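Local coordinates for FYVE, RhoGEF and PH domain-containing protein 5 (PDB 3MPX) that activates the small GTPase CDC42 by exchanging its bound GDP for GTP, here captured as a fragment containing the DH domain and the first PH domain, at residues P297-V302 against C314-A319; Q175-L180 against L224-H229. All blocks are in the same frame, centred on the assembly; numbering follows the deposited sequence.

Interaction 1 of 2, residues P297-V302 against C314-A319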
ATOM      1  N   PRO A 297       8.345  -5.151  34.261  1.00 33.95           N
ATOM      2  CA  PRO A 297       8.478  -4.812  35.684  1.00 33.32           C
ATOM      3  C   PRO A 297       7.380  -5.390  36.565  1.00 38.80           C
ATOM      4  O   PRO A 297       6.353  -5.867  36.068  1.00 38.57           O
ATOM      5  CB  PRO A 297       8.444  -3.283  35.682  1.00 34.88           C
ATOM      6  CG  PRO A 297       7.675  -2.916  34.469  1.00 39.57           C
ATOM      7  CD  PRO A 297       8.088  -3.934  33.454  1.00 35.59           C
ATOM      8  N   VAL A 298       7.621  -5.388  37.881  1.00 36.24           N
ATOM      9  CA  VAL A 298       6.632  -5.851  38.849  1.00 36.48           C
ATOM     10  C   VAL A 298       6.237  -4.641  39.699  1.00 44.07           C
ATOM     11  O   VAL A 298       7.069  -4.063  40.396  1.00 43.05           O
ATOM     12  CB  VAL A 298       7.074  -7.085  39.681  1.00 39.05           C
ATOM     13  CG1 VAL A 298       5.963  -7.540  40.620  1.00 38.36           C
ATOM     14  CG2 VAL A 298       7.516  -8.234  38.780  1.00 38.38           C
HETATM   15  N   MSE A 299       4.985  -4.218  39.565  1.00 44.81           N
HETATM   16  CA  MSE A 299       4.439  -3.069  40.276  1.00 46.93           C
HETATM   17  C   MSE A 299       2.956  -3.283  40.543  1.00 49.48           C
HETATM   18  O   MSE A 299       2.210  -3.620  39.629  1.00 49.38           O
HETATM   19  CB  MSE A 299       4.727  -1.748  39.532  1.00 50.77           C
HETATM   20  CG  MSE A 299       4.544  -1.824  38.017  1.00 60.50           C
HETATM   21 SE   MSE A 299       5.615  -0.508  37.009  1.00 71.73          SE
HETATM   22  CE  MSE A 299       4.845   1.159  37.706  1.00 68.49           C
ATOM     23  N   GLU A 300       2.547  -3.131  41.807  1.00 45.28           N
ATOM     24  CA  GLU A 300       1.186  -3.345  42.322  1.00 44.96           C
ATOM     25  C   GLU A 300       0.077  -2.599  41.566  1.00 48.87           C
ATOM     26  O   GLU A 300      -0.786  -3.241  40.967  1.00 48.15           O
ATOM     27  CB  GLU A 300       1.116  -2.984  43.813  1.00 46.26           C
ATOM     28  CG  GLU A 300       1.910  -3.934  44.692  1.00 55.33           C
ATOM     29  CD  GLU A 300       2.516  -3.321  45.936  1.00 66.93           C
ATOM     30  OE1 GLU A 300       1.956  -2.330  46.462  1.00 53.34           O
ATOM     31  OE2 GLU A 300       3.543  -3.860  46.404  1.00 60.72           O
ATOM     32  N   LYS A 301       0.093  -1.257  41.608  1.00 46.14           N
ATOM     33  CA  LYS A 301      -0.910  -0.398  40.976  1.00 46.11           C
ATOM     34  C   LYS A 301      -0.914  -0.496  39.427  1.00 50.47           C
ATOM     35  O   LYS A 301      -1.780   0.105  38.779  1.00 50.80           O
ATOM     36  CB  LYS A 301      -0.711   1.052  41.442  1.00 48.99           C
ATOM     37  N   VAL A 302       0.054  -1.239  38.837  1.00 46.12           N
ATOM     38  CA  VAL A 302       0.169  -1.473  37.391  1.00 44.96           C
ATOM     39  C   VAL A 302       0.357  -2.983  37.132  1.00 46.97           C
ATOM     40  O   VAL A 302       1.458  -3.419  36.776  1.00 46.12           O
ATOM     41  CB  VAL A 302       1.265  -0.618  36.688  1.00 48.62           C
ATOM     42  CG1 VAL A 302       1.212  -0.783  35.167  1.00 48.09           C
ATOM     43  CG2 VAL A 302       1.172   0.851  37.077  1.00 48.45           C
ATOM     44  N   CYS A 314      10.874   5.699  25.948  1.00 54.29           N
ATOM     45  CA  CYS A 314      10.471   4.728  26.984  1.00 53.73           C
ATOM     46  C   CYS A 314       8.947   4.792  27.244  1.00 54.47           C
ATOM     47  O   CYS A 314       8.418   5.869  27.539  1.00 52.96           O
ATOM     48  CB  CYS A 314      11.267   4.937  28.271  1.00 54.45           C
ATOM     49  SG  CYS A 314      10.560   4.118  29.730  1.00 58.47           S
ATOM     50  N   LEU A 315       8.252   3.638  27.167  1.00 49.72           N
ATOM     51  CA  LEU A 315       6.795   3.611  27.372  1.00 49.09           C
ATOM     52  C   LEU A 315       6.381   2.741  28.558  1.00 51.75           C
ATOM     53  O   LEU A 315       6.833   1.594  28.666  1.00 51.98           O
ATOM     54  CB  LEU A 315       6.036   3.135  26.108  1.00 49.02           C
ATOM     55  CG  LEU A 315       6.624   3.453  24.730  1.00 53.51           C
ATOM     56  CD1 LEU A 315       6.215   2.414  23.717  1.00 53.44           C
ATOM     57  CD2 LEU A 315       6.245   4.854  24.267  1.00 55.82           C
HETATM   58  N   MSE A 316       5.515   3.281  29.441  1.00 45.56           N
HETATM   59  CA  MSE A 316       4.987   2.519  30.571  1.00 44.04           C
HETATM   60  C   MSE A 316       3.572   2.157  30.194  1.00 42.98           C
HETATM   61  O   MSE A 316       2.666   2.993  30.220  1.00 41.20           O
HETATM   62  CB  MSE A 316       5.084   3.274  31.919  1.00 46.73           C
HETATM   63  CG  MSE A 316       4.943   2.362  33.162  1.00 54.64           C
HETATM   64 SE   MSE A 316       6.117   0.743  33.254  1.00 64.18          SE
HETATM   65  CE  MSE A 316       4.859  -0.547  32.635  1.00 60.96           C
ATOM     66  N   LEU A 317       3.416   0.925  29.734  1.00 38.76           N
ATOM     67  CA  LEU A 317       2.133   0.417  29.268  1.00 38.11           C
ATOM     68  C   LEU A 317       1.632  -0.721  30.119  1.00 41.17           C
ATOM     69  O   LEU A 317       2.416  -1.531  30.623  1.00 38.88           O
ATOM     70  CB  LEU A 317       2.188  -0.019  27.783  1.00 37.80           C
ATOM     71  CG  LEU A 317       2.888   0.917  26.797  1.00 41.72           C
ATOM     72  CD1 LEU A 317       3.029   0.263  25.447  1.00 42.07           C
ATOM     73  CD2 LEU A 317       2.179   2.258  26.680  1.00 42.76           C
ATOM     74  N   SER A 318       0.305  -0.762  30.282  1.00 39.26           N
ATOM     75  CA  SER A 318      -0.379  -1.809  31.018  1.00 39.37           C
ATOM     76  C   SER A 318      -1.291  -2.577  30.094  1.00 44.35           C
ATOM     77  O   SER A 318      -2.040  -1.988  29.307  1.00 43.45           O
ATOM     78  CB  SER A 318      -1.186  -1.244  32.177  1.00 42.63           C
ATOM     79  OG  SER A 318      -1.701  -2.333  32.927  1.00 55.05           O
ATOM     80  N   ALA A 319      -1.208  -3.903  30.192  1.00 42.04           N
ATOM     81  CA  ALA A 319      -2.041  -4.839  29.456  1.00 42.24           C
ATOM     82  C   ALA A 319      -3.247  -5.128  30.350  1.00 46.18           C
ATOM     83  O   ALA A 319      -3.300  -4.618  31.479  1.00 45.87           O
ATOM     84  CB  ALA A 319      -1.263  -6.119  29.180  1.00 43.10           C
TER
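Pro297 brings the one ring that meets Met316, and no aromatic ring, amide or carboxylate takes part in the contact. The proline ring offers its CG corner, which lies 4.1 Å from CE of Met316 and at a similar distance from SE of the same side chain. Met299 approaches that selenium as well: Met299 SE and Met316 SE are 4.0 Å apart, both residues being modelled as selenomethionine. In each pair the side chains run past each other in opposite directions, so they touch alongside. Met316 starts with CG opposite its backbone N (chi1 -162°) and then bends at chi2 and chi3, which carries SE and CE over to the loop. Further along both segments, Val302 sets CG1 against CB of Ser318 at 3.9 Å, close to where the two backbones come nearest.

The context is a PH-domain fold. Residues 297-302 belong to the loop between strands 281-288 and 305-309, whereas strand 314-318 is bonded through its backbone to strands 244-254 and 305-309. Val302 also rests on Val253, and Ser318 OG lies within weak hydrogen-bonding reach of Pro303 O and Tyr304 O. The two segments themselves share no hydrogen bond and bury just 193 Å² in total, consistent with a loop laid on the sheet through apolar, non-directional contacts, which would probably tolerate small shifts.

Interaction 2 of 2, residues Q175-L180 against L224-H229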
ATOM      1  N   GLN A 175      -5.360   1.547  -2.568  1.00  9.81           N
ATOM      2  CA  GLN A 175      -5.715   2.945  -2.419  1.00  8.90           C
ATOM      3  C   GLN A 175      -7.141   3.194  -2.905  1.00 13.66           C
ATOM      4  O   GLN A 175      -7.904   3.854  -2.197  1.00 13.41           O
ATOM      5  CB  GLN A 175      -4.700   3.837  -3.146  1.00 10.09           C
ATOM      6  CG  GLN A 175      -3.394   4.050  -2.348  1.00  9.28           C
ATOM      7  CD  GLN A 175      -2.284   4.695  -3.149  1.00 21.71           C
ATOM      8  OE1 GLN A 175      -2.484   5.240  -4.238  1.00 17.65           O
ATOM      9  NE2 GLN A 175      -1.072   4.634  -2.633  1.00 14.08           N
ATOM     10  N   TYR A 176      -7.537   2.624  -4.070  1.00 11.56           N
ATOM     11  CA  TYR A 176      -8.912   2.766  -4.573  1.00 11.39           C
ATOM     12  C   TYR A 176      -9.879   2.175  -3.525  1.00 16.61           C
ATOM     13  O   TYR A 176     -10.845   2.832  -3.159  1.00 17.51           O
ATOM     14  CB  TYR A 176      -9.101   2.038  -5.906  1.00 12.89           C
ATOM     15  CG  TYR A 176      -8.387   2.607  -7.114  1.00 15.26           C
ATOM     16  CD1 TYR A 176      -8.238   3.983  -7.280  1.00 16.84           C
ATOM     17  CD2 TYR A 176      -7.983   1.781  -8.158  1.00 16.43           C
ATOM     18  CE1 TYR A 176      -7.622   4.512  -8.413  1.00 16.65           C
ATOM     19  CE2 TYR A 176      -7.369   2.300  -9.297  1.00 17.57           C
ATOM     20  CZ  TYR A 176      -7.170   3.663  -9.409  1.00 25.19           C
ATOM     21  OH  TYR A 176      -6.544   4.159 -10.522  1.00 28.08           O
ATOM     22  N   GLN A 177      -9.562   0.977  -2.984  1.00 11.72           N
ATOM     23  CA  GLN A 177     -10.301   0.306  -1.916  1.00  9.74           C
ATOM     24  C   GLN A 177     -10.497   1.210  -0.711  1.00 12.87           C
ATOM     25  O   GLN A 177     -11.637   1.418  -0.318  1.00 12.82           O
ATOM     26  CB  GLN A 177      -9.582  -0.972  -1.501  1.00 10.59           C
ATOM     27  CG  GLN A 177      -9.860  -2.129  -2.455  1.00 29.33           C
ATOM     28  CD  GLN A 177      -9.182  -3.431  -2.087  1.00 61.49           C
ATOM     29  OE1 GLN A 177      -9.645  -4.505  -2.483  1.00 59.97           O
ATOM     30  NE2 GLN A 177      -8.058  -3.384  -1.353  1.00 54.92           N
ATOM     31  N   VAL A 178      -9.421   1.819  -0.172  1.00  9.72           N
ATOM     32  CA  VAL A 178      -9.561   2.703   0.999  1.00 10.18           C
ATOM     33  C   VAL A 178     -10.328   3.999   0.644  1.00 16.43           C
ATOM     34  O   VAL A 178     -11.220   4.383   1.398  1.00 16.01           O
ATOM     35  CB  VAL A 178      -8.255   2.996   1.814  1.00 13.15           C
ATOM     36  CG1 VAL A 178      -7.513   1.722   2.166  1.00 12.35           C
ATOM     37  CG2 VAL A 178      -7.326   3.977   1.113  1.00 12.98           C
ATOM     38  N   LEU A 179     -10.008   4.636  -0.497  1.00 14.30           N
ATOM     39  CA  LEU A 179     -10.672   5.864  -0.932  1.00 14.83           C
ATOM     40  C   LEU A 179     -12.149   5.627  -1.215  1.00 19.21           C
ATOM     41  O   LEU A 179     -12.986   6.412  -0.752  1.00 20.05           O
ATOM     42  CB  LEU A 179      -9.999   6.459  -2.186  1.00 15.16           C
ATOM     43  CG  LEU A 179      -8.798   7.363  -1.955  1.00 20.56           C
ATOM     44  CD1 LEU A 179      -7.733   7.116  -2.987  1.00 20.56           C
ATOM     45  CD2 LEU A 179      -9.199   8.813  -2.023  1.00 25.37           C
ATOM     46  N   LEU A 180     -12.468   4.537  -1.949  1.00 13.79           N
ATOM     47  CA  LEU A 180     -13.823   4.219  -2.369  1.00 13.91           C
ATOM     48  C   LEU A 180     -14.713   3.828  -1.211  1.00 21.24           C
ATOM     49  O   LEU A 180     -15.921   4.125  -1.232  1.00 21.54           O
ATOM     50  CB  LEU A 180     -13.829   3.182  -3.493  1.00 14.14           C
ATOM     51  CG  LEU A 180     -13.409   3.763  -4.868  1.00 18.64           C
ATOM     52  CD1 LEU A 180     -13.007   2.689  -5.808  1.00 18.48           C
ATOM     53  CD2 LEU A 180     -14.522   4.607  -5.492  1.00 21.85           C
ATOM     54  N   LEU A 224      -0.105  -2.222   5.164  1.00 15.27           N
ATOM     55  CA  LEU A 224       0.522  -0.902   5.200  1.00 14.54           C
ATOM     56  C   LEU A 224      -0.322   0.170   4.518  1.00 19.29           C
ATOM     57  O   LEU A 224      -0.308   1.320   4.990  1.00 19.06           O
ATOM     58  CB  LEU A 224       1.959  -0.924   4.649  1.00 14.27           C
ATOM     59  CG  LEU A 224       2.951  -2.001   5.226  1.00 18.06           C
ATOM     60  CD1 LEU A 224       4.378  -1.756   4.737  1.00 18.05           C
ATOM     61  CD2 LEU A 224       2.903  -2.113   6.770  1.00 14.15           C
ATOM     62  N   VAL A 225      -1.106  -0.189   3.462  1.00 16.07           N
ATOM     63  CA  VAL A 225      -1.962   0.811   2.806  1.00 16.58           C
ATOM     64  C   VAL A 225      -3.140   1.170   3.743  1.00 21.74           C
ATOM     65  O   VAL A 225      -3.442   2.365   3.930  1.00 22.36           O
ATOM     66  CB  VAL A 225      -2.406   0.444   1.366  1.00 21.35           C
ATOM     67  CG1 VAL A 225      -3.501   1.385   0.866  1.00 21.92           C
ATOM     68  CG2 VAL A 225      -1.221   0.466   0.395  1.00 21.15           C
ATOM     69  N   HIS A 226      -3.748   0.147   4.390  1.00 16.22           N
ATOM     70  CA  HIS A 226      -4.855   0.373   5.315  1.00 14.08           C
ATOM     71  C   HIS A 226      -4.401   1.076   6.615  1.00 19.28           C
ATOM     72  O   HIS A 226      -5.141   1.944   7.108  1.00 19.33           O
ATOM     73  CB  HIS A 226      -5.596  -0.925   5.590  1.00 13.12           C
ATOM     74  CG  HIS A 226      -6.419  -1.372   4.427  1.00 15.48           C
ATOM     75  ND1 HIS A 226      -7.688  -0.864   4.204  1.00 16.75           N
ATOM     76  CD2 HIS A 226      -6.125  -2.258   3.445  1.00 16.67           C
ATOM     77  CE1 HIS A 226      -8.123  -1.455   3.097  1.00 15.80           C
ATOM     78  NE2 HIS A 226      -7.219  -2.304   2.605  1.00 16.14           N
ATOM     79  N   ILE A 227      -3.172   0.754   7.119  1.00 15.09           N
ATOM     80  CA  ILE A 227      -2.592   1.357   8.337  1.00 15.50           C
ATOM     81  C   ILE A 227      -2.208   2.812   8.080  1.00 24.31           C
ATOM     82  O   ILE A 227      -2.435   3.643   8.955  1.00 25.97           O
ATOM     83  CB  ILE A 227      -1.424   0.518   8.954  1.00 17.84           C
ATOM     84  CG1 ILE A 227      -1.958  -0.798   9.537  1.00 16.53           C
ATOM     85  CG2 ILE A 227      -0.615   1.282  10.031  1.00 17.76           C
ATOM     86  CD1 ILE A 227      -1.003  -1.769   9.562  1.00 18.34           C
ATOM     87  N   GLU A 228      -1.661   3.139   6.893  1.00 22.20           N
ATOM     88  CA  GLU A 228      -1.327   4.530   6.576  1.00 21.53           C
ATOM     89  C   GLU A 228      -2.607   5.366   6.621  1.00 26.34           C
ATOM     90  O   GLU A 228      -2.681   6.304   7.394  1.00 26.23           O
ATOM     91  CB  GLU A 228      -0.612   4.647   5.214  1.00 22.52           C
ATOM     92  N   HIS A 229      -3.643   4.942   5.886  1.00 25.19           N
ATOM     93  CA  HIS A 229      -4.950   5.590   5.754  1.00 25.83           C
ATOM     94  C   HIS A 229      -5.692   5.755   7.103  1.00 29.64           C
ATOM     95  O   HIS A 229      -6.461   6.717   7.260  1.00 27.97           O
ATOM     96  CB  HIS A 229      -5.822   4.814   4.740  1.00 27.32           C
ATOM     97  CG  HIS A 229      -7.122   5.488   4.435  1.00 32.04           C
ATOM     98  ND1 HIS A 229      -7.202   6.531   3.508  1.00 34.58           N
ATOM     99  CD2 HIS A 229      -8.351   5.287   4.973  1.00 34.57           C
ATOM    100  CE1 HIS A 229      -8.472   6.922   3.513  1.00 34.28           C
ATOM    101  NE2 HIS A 229      -9.207   6.198   4.368  1.00 34.53           N
TER
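Gln175 begins the contact with the base of its side chain, CG lying 4.2 Å from CG1 of Val225, where the two side chains cross at about a right angle. Its amide is engaged within its own helix, OE1 accepting from Arg172. Two residues on, Gln177 brings NE2 to the edge of the His226 ring, near the ring plane, with amide and ring planes tilted against each other. The 4.2 Å between Gln177 NE2 and His226 NE2 makes this a loose approach and no bond; Gln177 OE1 is hydrogen-bonded to Thr208 on helix 192-214.

Segments 175-180 and 224-229 belong to helix 162-184 of the DH-domain bundle and to helix 218-230, which runs directly into the first short strand of the PH-side sheet. The axes of the two segments are 9.9 Å apart at their closest and cross at -36°, consistent with a linker helix between the DH and PH domains laid against the bundle.

Val178 is the buried residue between them, and its two methyls part toward two imidazoles. CG1, opposite the carbonyl carbon, sits over a face of His226 and also meets Val225 CG1 at 4.2 Å. CG2 makes a CH-pi contact with the face of His229, 3.8 Å from the ring centroid and 24° off the normal. His229 reaches across with CG opposite its backbone N (chi1 -174°), and its NE2 is hydrogen-bonded to Asp182 OD2, which helps to hold the ring's rotation and would probably favour the doubly protonated, cationic form. With an alanine here, Val178 CG2 would probably lose its aromatic face and Asp182 its imidazole partner.

From the N terminus, the chain first builds the long helices of the DH bundle, and interaction 2 opens on helix 162-184. It closes 44 residues later on helix 218-230, spanning helix 192-214 and tying the linker to the bundle. The PH-domain strands follow, and only after strand 281-288 does interaction 1 open, closing a much shorter loop of 12 residues around strand 305-309 onto strand 314-318. The contacts are therefore in series, neither nested nor crossed. Their centres lie 34 Å apart and their nearest atoms about 15 Å apart: interaction 2 joins helical parts near the chain's centre, whereas interaction 1 stays within the PH domain.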